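Local coordinates for peroxisomal acyl-CoA oxidase 1A (Solanum lycopersicum, PDB 2FON), which probably oxidises fatty acyl-CoA substrates in peroxisomal beta-oxidation, using bound FAD as its cofactor, at residues R364-G367 with E368-K371; F581-H584 with K585-D589. One frame throughout, in Å; residues are numbered along the deposited sequence.

Contact 1 of 2, residues R364-G367 with E368-K371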
ATOM      1  N   ARG B 364     -19.504   5.831  -5.748  1.00 59.80           N
ATOM      2  CA  ARG B 364     -20.177   6.967  -6.406  1.00 60.61           C
ATOM      3  C   ARG B 364     -21.605   7.201  -5.944  1.00 61.26           C
ATOM      4  O   ARG B 364     -22.029   8.347  -5.801  1.00 61.79           O
ATOM      5  CB  ARG B 364     -20.192   6.897  -7.920  1.00 59.63           C
ATOM      6  CG  ARG B 364     -20.441   8.262  -8.480  1.00 57.29           C
ATOM      7  CD  ARG B 364     -19.365   9.185  -8.131  1.00 57.05           C
ATOM      8  NE  ARG B 364     -19.438  10.408  -8.911  1.00 62.57           N
ATOM      9  CZ  ARG B 364     -18.380  11.131  -9.288  1.00 63.59           C
ATOM     10  NH1 ARG B 364     -17.155  10.726  -8.987  1.00 65.22           N
ATOM     11  NH2 ARG B 364     -18.538  12.243 -10.012  1.00 64.25           N
ATOM     12  N   PHE B 365     -22.328   6.107  -5.703  1.00 61.92           N
ATOM     13  CA  PHE B 365     -23.750   6.164  -5.429  1.00 61.62           C
ATOM     14  C   PHE B 365     -24.018   6.370  -3.980  1.00 61.45           C
ATOM     15  O   PHE B 365     -24.918   7.124  -3.614  1.00 61.60           O
ATOM     16  CB  PHE B 365     -24.434   4.928  -5.976  1.00 61.71           C
ATOM     17  CG  PHE B 365     -24.319   4.803  -7.498  1.00 61.92           C
ATOM     18  CD1 PHE B 365     -24.253   3.536  -8.116  1.00 61.22           C
ATOM     19  CD2 PHE B 365     -24.262   5.942  -8.290  1.00 58.23           C
ATOM     20  CE1 PHE B 365     -24.162   3.420  -9.469  1.00 59.71           C
ATOM     21  CE2 PHE B 365     -24.181   5.838  -9.660  1.00 59.63           C
ATOM     22  CZ  PHE B 365     -24.144   4.577 -10.265  1.00 60.17           C
ATOM     23  N   VAL B 366     -23.200   5.775  -3.139  1.00 61.61           N
ATOM     24  CA  VAL B 366     -23.308   6.110  -1.733  1.00 62.21           C
ATOM     25  C   VAL B 366     -22.915   7.568  -1.588  1.00 62.60           C
ATOM     26  O   VAL B 366     -23.511   8.300  -0.821  1.00 63.73           O
ATOM     27  CB  VAL B 366     -22.579   5.100  -0.797  1.00 62.17           C
ATOM     28  CG1 VAL B 366     -21.118   5.400  -0.640  1.00 62.97           C
ATOM     29  CG2 VAL B 366     -23.241   5.100   0.546  1.00 62.89           C
ATOM     30  N   GLY B 367     -22.006   8.039  -2.413  1.00 62.95           N
ATOM     31  CA  GLY B 367     -21.817   9.486  -2.502  1.00 64.80           C
ATOM     32  C   GLY B 367     -23.060  10.338  -2.774  1.00 65.89           C
ATOM     33  O   GLY B 367     -23.252  11.379  -2.123  1.00 67.45           O
ATOM     34  N   GLU B 368     -23.915   9.939  -3.725  1.00 65.77           N
ATOM     35  CA  GLU B 368     -25.099  10.753  -4.027  1.00 65.42           C
ATOM     36  C   GLU B 368     -26.064  10.635  -2.902  1.00 64.02           C
ATOM     37  O   GLU B 368     -26.843  11.553  -2.653  1.00 64.20           O
ATOM     38  CB  GLU B 368     -25.844  10.276  -5.264  1.00 65.51           C
ATOM     39  CG  GLU B 368     -25.129  10.441  -6.597  1.00 67.86           C
ATOM     40  CD  GLU B 368     -25.903   9.776  -7.756  1.00 68.47           C
ATOM     41  OE1 GLU B 368     -27.124   9.478  -7.612  1.00 69.83           O
ATOM     42  OE2 GLU B 368     -25.272   9.530  -8.806  1.00 74.82           O
ATOM     43  N   TRP B 369     -26.074   9.483  -2.244  1.00 62.55           N
ATOM     44  CA  TRP B 369     -27.084   9.291  -1.234  1.00 61.40           C
ATOM     45  C   TRP B 369     -26.749  10.169  -0.038  1.00 61.38           C
ATOM     46  O   TRP B 369     -27.648  10.594   0.696  1.00 60.29           O
ATOM     47  CB  TRP B 369     -27.294   7.817  -0.867  1.00 61.46           C
ATOM     48  CG  TRP B 369     -28.167   7.690   0.314  1.00 60.17           C
ATOM     49  CD1 TRP B 369     -29.500   7.776   0.334  1.00 59.30           C
ATOM     50  CD2 TRP B 369     -27.741   7.549   1.675  1.00 58.21           C
ATOM     51  NE1 TRP B 369     -29.957   7.702   1.631  1.00 59.33           N
ATOM     52  CE2 TRP B 369     -28.898   7.553   2.471  1.00 56.37           C
ATOM     53  CE3 TRP B 369     -26.494   7.408   2.287  1.00 58.58           C
ATOM     54  CZ2 TRP B 369     -28.866   7.417   3.846  1.00 58.74           C
ATOM     55  CZ3 TRP B 369     -26.445   7.270   3.677  1.00 60.47           C
ATOM     56  CH2 TRP B 369     -27.640   7.292   4.447  1.00 60.07           C
ATOM     57  N   LEU B 370     -25.466  10.509   0.123  1.00 61.62           N
ATOM     58  CA  LEU B 370     -25.102  11.402   1.235  1.00 62.10           C
ATOM     59  C   LEU B 370     -25.464  12.832   0.969  1.00 62.71           C
ATOM     60  O   LEU B 370     -25.751  13.588   1.886  1.00 62.63           O
ATOM     61  CB  LEU B 370     -23.647  11.282   1.605  1.00 61.89           C
ATOM     62  CG  LEU B 370     -23.224  10.009   2.344  1.00 61.31           C
ATOM     63  CD1 LEU B 370     -21.741  10.018   2.441  1.00 58.56           C
ATOM     64  CD2 LEU B 370     -23.840   9.904   3.729  1.00 60.59           C
ATOM     65  N   LYS B 371     -25.450  13.193  -0.306  1.00 64.19           N
ATOM     66  CA  LYS B 371     -25.932  14.487  -0.783  1.00 65.12           C
ATOM     67  C   LYS B 371     -27.315  14.633  -0.279  1.00 64.57           C
ATOM     68  O   LYS B 371     -27.650  15.663   0.254  1.00 65.00           O
ATOM     69  CB  LYS B 371     -25.997  14.465  -2.303  1.00 66.42           C
ATOM     70  CG  LYS B 371     -25.787  15.770  -2.995  1.00 70.66           C
ATOM     71  CD  LYS B 371     -24.629  15.620  -4.007  1.00 77.08           C
ATOM     72  CE  LYS B 371     -24.140  17.009  -4.497  1.00 80.41           C
ATOM     73  NZ  LYS B 371     -23.055  16.882  -5.529  1.00 81.64           N
TER
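Phe365 and Glu368 lie side by side on one helix, their side chains pointing the same way, with OE2 of Glu368 at the ring edge, 3.8 Å from CD2 of Phe365 and near the ring plane. Ring and carboxylate are turned 75° against each other. With CG anti to its carbonyl carbon (chi1 -68°) and the chain extended beyond it, Glu368 reaches back toward the preceding turn and brings its carboxylate to that edge. Its OE1 forms a salt bridge with Lys557, and Tyr554 meets the Phe365 ring edge-to-face.

The apolar contact is looser: CG2 of Val366 approaches CE3 of Trp369 at 4.4 Å, obliquely to the indole. Both residues also meet helix 389-417, and Val366 and Leu370 touch Val308 of helix 297-328.

Backbone bonds join the two turns. Trp369 N donates to Phe365 O at 3.0 Å and Leu370 N to Val366 O at 3.1 Å, while the bond from Lys371 N to Gly367 O is weak. CG of Leu370 lies against the same Val366 carbonyl, 3.6 Å from its O. This i to i+4 pattern is that of an alpha-helix, here the middle of helix 347-380 in the C-alpha1 region, packed among other helices of the acyl-CoA oxidase fold.

Contact 2 of 2, residues F581-H584 with K585-D589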
ATOM      1  N   PHE B 581     -18.524  -9.862  -4.299  1.00 69.04           N
ATOM      2  CA  PHE B 581     -17.083  -9.907  -4.011  1.00 69.36           C
ATOM      3  C   PHE B 581     -16.930  -9.850  -2.530  1.00 69.86           C
ATOM      4  O   PHE B 581     -16.112 -10.561  -1.963  1.00 71.13           O
ATOM      5  CB  PHE B 581     -16.290  -8.741  -4.601  1.00 68.70           C
ATOM      6  CG  PHE B 581     -14.852  -8.735  -4.172  1.00 67.38           C
ATOM      7  CD1 PHE B 581     -14.426  -7.934  -3.119  1.00 66.77           C
ATOM      8  CD2 PHE B 581     -13.922  -9.566  -4.796  1.00 67.53           C
ATOM      9  CE1 PHE B 581     -13.053  -7.945  -2.700  1.00 66.93           C
ATOM     10  CE2 PHE B 581     -12.554  -9.559  -4.419  1.00 65.06           C
ATOM     11  CZ  PHE B 581     -12.124  -8.752  -3.366  1.00 64.55           C
ATOM     12  N   ILE B 582     -17.719  -8.976  -1.925  1.00 69.64           N
ATOM     13  CA  ILE B 582     -17.620  -8.731  -0.529  1.00 70.35           C
ATOM     14  C   ILE B 582     -18.069 -10.026   0.180  1.00 70.68           C
ATOM     15  O   ILE B 582     -17.403 -10.507   1.136  1.00 71.08           O
ATOM     16  CB  ILE B 582     -18.477  -7.506  -0.125  1.00 70.24           C
ATOM     17  CG1 ILE B 582     -17.947  -6.196  -0.742  1.00 71.42           C
ATOM     18  CG2 ILE B 582     -18.503  -7.354   1.367  1.00 72.24           C
ATOM     19  CD1 ILE B 582     -16.435  -5.755  -0.316  1.00 69.59           C
ATOM     20  N   LEU B 583     -19.167 -10.614  -0.308  1.00 69.83           N
ATOM     21  CA  LEU B 583     -19.702 -11.792   0.347  1.00 69.03           C
ATOM     22  C   LEU B 583     -18.661 -12.906   0.387  1.00 69.19           C
ATOM     23  O   LEU B 583     -18.556 -13.600   1.387  1.00 69.36           O
ATOM     24  CB  LEU B 583     -20.997 -12.255  -0.295  1.00 68.80           C
ATOM     25  CG  LEU B 583     -21.654 -13.503   0.311  1.00 69.34           C
ATOM     26  CD1 LEU B 583     -23.179 -13.450   0.219  1.00 67.55           C
ATOM     27  CD2 LEU B 583     -21.103 -14.814  -0.303  1.00 68.43           C
ATOM     28  N   HIS B 584     -17.879 -13.066  -0.686  1.00 69.24           N
ATOM     29  CA  HIS B 584     -16.831 -14.112  -0.720  1.00 68.95           C
ATOM     30  C   HIS B 584     -15.646 -13.756   0.203  1.00 69.36           C
ATOM     31  O   HIS B 584     -15.106 -14.624   0.872  1.00 70.10           O
ATOM     32  CB  HIS B 584     -16.362 -14.345  -2.162  1.00 68.39           C
ATOM     33  CG  HIS B 584     -15.314 -15.401  -2.305  1.00 68.76           C
ATOM     34  ND1 HIS B 584     -15.621 -16.740  -2.458  1.00 70.09           N
ATOM     35  CD2 HIS B 584     -13.957 -15.319  -2.344  1.00 69.22           C
ATOM     36  CE1 HIS B 584     -14.506 -17.442  -2.573  1.00 69.52           C
ATOM     37  NE2 HIS B 584     -13.481 -16.604  -2.518  1.00 71.65           N
ATOM     38  N   LYS B 585     -15.251 -12.484   0.228  1.00 68.13           N
ATOM     39  CA  LYS B 585     -14.119 -12.084   0.968  1.00 68.10           C
ATOM     40  C   LYS B 585     -14.372 -12.352   2.453  1.00 68.90           C
ATOM     41  O   LYS B 585     -13.509 -12.861   3.169  1.00 68.70           O
ATOM     42  CB  LYS B 585     -13.932 -10.602   0.683  1.00 69.24           C
ATOM     43  CG  LYS B 585     -13.191  -9.780   1.702  1.00 67.83           C
ATOM     44  CD  LYS B 585     -11.934  -9.350   1.172  1.00 69.88           C
ATOM     45  CE  LYS B 585     -11.174  -8.496   2.118  1.00 70.32           C
ATOM     46  NZ  LYS B 585     -11.274  -7.145   1.553  1.00 74.44           N
ATOM     47  N   HIS B 586     -15.574 -12.015   2.912  1.00 69.13           N
ATOM     48  CA  HIS B 586     -15.915 -12.143   4.295  1.00 68.60           C
ATOM     49  C   HIS B 586     -16.843 -13.358   4.412  1.00 68.80           C
ATOM     50  O   HIS B 586     -17.774 -13.416   5.246  1.00 69.03           O
ATOM     51  CB  HIS B 586     -16.608 -10.872   4.756  1.00 69.01           C
ATOM     52  CG  HIS B 586     -15.690  -9.719   5.039  1.00 71.04           C
ATOM     53  ND1 HIS B 586     -15.507  -8.672   4.159  1.00 72.29           N
ATOM     54  CD2 HIS B 586     -14.956  -9.407   6.139  1.00 73.34           C
ATOM     55  CE1 HIS B 586     -14.665  -7.792   4.680  1.00 69.45           C
ATOM     56  NE2 HIS B 586     -14.301  -8.228   5.870  1.00 68.57           N
ATOM     57  N   GLN B 587     -16.597 -14.368   3.593  1.00 68.55           N
ATOM     58  CA  GLN B 587     -17.525 -15.501   3.590  1.00 68.94           C
ATOM     59  C   GLN B 587     -17.803 -16.140   4.944  1.00 68.46           C
ATOM     60  O   GLN B 587     -18.870 -16.666   5.176  1.00 68.28           O
ATOM     61  CB  GLN B 587     -17.102 -16.558   2.604  1.00 69.03           C
ATOM     62  CG  GLN B 587     -18.208 -16.848   1.644  1.00 71.50           C
ATOM     63  CD  GLN B 587     -18.137 -18.232   1.134  1.00 75.21           C
ATOM     64  OE1 GLN B 587     -17.671 -19.115   1.832  1.00 77.67           O
ATOM     65  NE2 GLN B 587     -18.576 -18.442  -0.102  1.00 78.74           N
ATOM     66  N   GLY B 588     -16.850 -16.094   5.852  1.00 68.65           N
ATOM     67  CA  GLY B 588     -17.111 -16.701   7.131  1.00 68.56           C
ATOM     68  C   GLY B 588     -18.241 -15.973   7.816  1.00 68.47           C
ATOM     69  O   GLY B 588     -19.081 -16.593   8.450  1.00 67.83           O
ATOM     70  N   ASP B 589     -18.279 -14.649   7.684  1.00 68.50           N
ATOM     71  CA  ASP B 589     -19.343 -13.932   8.349  1.00 68.95           C
ATOM     72  C   ASP B 589     -20.693 -14.572   8.054  1.00 67.93           C
ATOM     73  O   ASP B 589     -21.436 -14.821   8.962  1.00 69.53           O
ATOM     74  CB  ASP B 589     -19.345 -12.446   8.020  1.00 70.11           C
ATOM     75  CG  ASP B 589     -18.111 -11.727   8.545  1.00 73.32           C
ATOM     76  OD1 ASP B 589     -17.350 -12.357   9.350  1.00 74.87           O
ATOM     77  OD2 ASP B 589     -17.893 -10.544   8.121  1.00 76.57           O
TER
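Gln587 folds back over the last turn of helix 567-585 and meets it through CB, CG and, loosely, NE2. Its CB sits 3.3 Å from O of His584, and CG comes equally near O of Leu583 while also touching CD2 of Leu583 at 4.0 Å; the two side chains pass at a slant. From CG the chain runs extended (chi2 -152°), which carries the amide toward His584. There NE2 lies 4.1 Å from ND1 of His584, an approach oblique to the imidazole, with amide and ring planes 70° apart. The His584 ring has its polar partner elsewhere: NE2 is hydrogen-bonded to Glu540 of the second subunit.

The backbone beneath changes course. Lys585 N donates to Phe581 O, and His586 N to Ile582 O at 3.0 Å in a nearly straight bond of 165°. Gln587 N then turns to His584 O in a weak bond; Leu583 O is close, but at a poor angle. ND1 of His586 lies 4.0 Å from O of Ile582, which sits at the imidazole edge. Phe581 packs on helix 347-380, its side chain about 7 Å from that of the FAD-binding Arg352.

His586 is the first residue to depart from helical angles. The arrangement is characteristic of the C-terminal end of one helix, closed by an i to i+3 bond and followed by a short helix, here at the subunit interface.

Both contacts are local, within one run of chain, but contact 1 lies in mid-helix and is partly buried, whereas contact 2 is at the surface, where one helix ends and another follows. Their centres are 24 Å apart and they do not touch, yet helix 535-558 borders both, with Lys553, Tyr554 and Lys557 at contact 1 and Gln547 at contact 2. The outside partners of contact 1 all lie in its own chain; contact 2 adds the second subunit to its own-chain neighbours. Contact 2 also has more polar side chains. Continuous i to i+4 bonding, weak in places, in contact 1 gives way in contact 2 to a shift in the pattern.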